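Local coordinates for MutS2 protein (Thermus thermophilus, PDB 2ZQE) that probably suppresses homologous recombination through the DNA-cleaving activity of its Smr endonuclease domain, at residues A46-I51 / F64-P69. Sequence-based numbering, arbitrary orientation.
Sequences ALRQAI and FADAPP
The carboxylate of Asp66 lies at the edge of the Arg48 guanidinium, not over a face. The carboxylate is tilted only 23° from the guanidinium plane. Arg48 NE and NH2 each hold one oxygen along one edge of the guanidinium. Arg48 NE donates to Asp66 OD1 at 2.9 Å, with an N-H...O angle of 162°. The bond from Arg48 NH2 to Asp66 OD2, 2.8 Å long, is straighter, at 169°. Both oxygens accept through their syn lone pairs. This is a bidentate salt bridge.

Arg48 reaches across because its chain runs extended from CG to NE, with CG anti to the backbone N. The backbones stay well apart: the CA atoms of Arg48 and Asp66 are 9.1 Å from each other. The pair ties helix 46-57 to the end of strand 61-66, an outer strand of the mixed sheet in this alpha/beta Smr domain. His74 touches both side chains.

With an alanine here instead of Arg48, both Asp66 oxygens would probably lose these donors, and the helix-to-strand link would go with them. Asp66 OD2 also makes a weak, long ion pair with Arg52 NH1. Arg48 NH2 lies close to Arg52 NE, and the nearby carboxylate probably offsets part of their like charge.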
loop_
_atom_site.group_PDB
_atom_site.type_symbol
_atom_site.label_atom_id
_atom_site.label_comp_id
_atom_site.label_asym_id
_atom_site.label_seq_id
_atom_site.Cartn_x
_atom_site.Cartn_y
_atom_site.Cartn_z
ATOM N N ALA A 46 3.703 -1.022 -12.694
ATOM C CA ALA A 46 4.371 -2.206 -12.140
ATOM C C ALA A 46 4.287 -2.253 -10.619
ATOM O O ALA A 46 4.059 -3.327 -10.039
ATOM C CB ALA A 46 5.834 -2.271 -12.613
ATOM N N LEU A 47 4.457 -1.097 -9.969
ATOM C CA LEU A 47 4.291 -1.054 -8.506
ATOM C C LEU A 47 2.864 -1.356 -8.074
ATOM O O LEU A 47 2.656 -2.188 -7.186
ATOM C CB LEU A 47 4.776 0.274 -7.920
ATOM C CG LEU A 47 6.259 0.641 -8.065
ATOM C CD1 LEU A 47 6.561 1.838 -7.159
ATOM C CD2 LEU A 47 7.185 -0.518 -7.693
ATOM N N ARG A 48 1.885 -0.685 -8.689
ATOM C CA ARG A 48 0.484 -0.891 -8.323
ATOM C C ARG A 48 0.139 -2.377 -8.419
ATOM O O ARG A 48 -0.426 -2.952 -7.481
ATOM C CB ARG A 48 -0.459 -0.054 -9.199
ATOM C CG ARG A 48 -1.947 -0.286 -8.887
ATOM C CD ARG A 48 -2.835 0.548 -9.835
ATOM N NE ARG A 48 -4.255 0.253 -9.616
ATOM C CZ ARG A 48 -4.899 -0.791 -10.147
ATOM N NH1 ARG A 48 -4.268 -1.666 -10.933
ATOM N NH2 ARG A 48 -6.178 -0.985 -9.869
ATOM N N GLN A 49 0.450 -2.990 -9.560
ATOM C CA GLN A 49 0.079 -4.384 -9.768
ATOM C C GLN A 49 0.734 -5.321 -8.768
ATOM O O GLN A 49 0.061 -6.200 -8.197
ATOM C CB GLN A 49 0.395 -4.828 -11.192
ATOM C CG GLN A 49 -0.132 -6.232 -11.491
ATOM C CD GLN A 49 -0.498 -6.401 -12.948
ATOM O OE1 GLN A 49 0.349 -6.289 -13.817
ATOM N NE2 GLN A 49 -1.777 -6.691 -13.219
ATOM N N ALA A 50 2.042 -5.139 -8.555
ATOM C CA ALA A 50 2.789 -6.016 -7.656
ATOM C C ALA A 50 2.315 -5.856 -6.217
ATOM O O ALA A 50 2.145 -6.837 -5.495
ATOM C CB ALA A 50 4.290 -5.759 -7.758
ATOM N N ILE A 51 2.077 -4.609 -5.817
ATOM C CA ILE A 51 1.566 -4.323 -4.475
ATOM C C ILE A 51 0.162 -4.918 -4.236
ATOM O O ILE A 51 -0.085 -5.575 -3.203
ATOM C CB ILE A 51 1.585 -2.817 -4.196
ATOM C CG1 ILE A 51 3.027 -2.345 -4.078
ATOM C CG2 ILE A 51 0.774 -2.494 -2.908
ATOM C CD1 ILE A 51 3.193 -0.826 -4.165
ATOM N N PHE A 64 -8.394 -3.683 0.426
ATOM C CA PHE A 64 -7.645 -2.580 -0.178
ATOM C C PHE A 64 -8.348 -2.141 -1.444
ATOM O O PHE A 64 -9.131 -2.906 -2.024
ATOM C CB PHE A 64 -6.199 -3.001 -0.489
ATOM C CG PHE A 64 -6.107 -4.054 -1.556
ATOM C CD1 PHE A 64 -6.099 -3.695 -2.905
ATOM C CD2 PHE A 64 -6.049 -5.404 -1.214
ATOM C CE1 PHE A 64 -6.030 -4.678 -3.909
ATOM C CE2 PHE A 64 -5.982 -6.380 -2.202
ATOM C CZ PHE A 64 -5.975 -6.018 -3.545
ATOM N N ALA A 65 -8.062 -0.911 -1.869
ATOM C CA ALA A 65 -8.657 -0.342 -3.081
ATOM C C ALA A 65 -7.837 0.845 -3.529
ATOM O O ALA A 65 -7.116 1.435 -2.729
ATOM C CB ALA A 65 -10.075 0.119 -2.801
ATOM N N ASP A 66 -7.921 1.175 -4.814
ATOM C CA ASP A 66 -7.379 2.449 -5.291
ATOM C C ASP A 66 -8.044 3.579 -4.526
ATOM O O ASP A 66 -9.250 3.505 -4.204
ATOM C CB ASP A 66 -7.698 2.632 -6.778
ATOM C CG ASP A 66 -6.964 1.649 -7.650
ATOM O OD1 ASP A 66 -5.720 1.598 -7.540
ATOM O OD2 ASP A 66 -7.637 0.953 -8.450
ATOM N N ALA A 67 -7.262 4.613 -4.236
ATOM C CA ALA A 67 -7.801 5.879 -3.732
ATOM C C ALA A 67 -8.750 6.457 -4.795
ATOM O O ALA A 67 -8.574 6.209 -6.003
ATOM C CB ALA A 67 -6.681 6.854 -3.422
ATOM N N PRO A 68 -9.779 7.204 -4.349
ATOM C CA PRO A 68 -10.678 7.860 -5.313
ATOM C C PRO A 68 -9.977 8.985 -6.062
ATOM O O PRO A 68 -8.926 9.475 -5.604
ATOM C CB PRO A 68 -11.800 8.441 -4.431
ATOM C CG PRO A 68 -11.216 8.580 -3.089
ATOM C CD PRO A 68 -10.152 7.482 -2.949
ATOM N N PRO A 69 -10.537 9.389 -7.216
ATOM C CA PRO A 69 -9.968 10.544 -7.912
ATOM C C PRO A 69 -9.941 11.763 -6.984
ATOM O O PRO A 69 -10.934 12.043 -6.317
ATOM C CB PRO A 69 -10.913 10.761 -9.102
ATOM C CG PRO A 69 -12.061 9.870 -8.914
ATOM C CD PRO A 69 -11.688 8.800 -7.925
#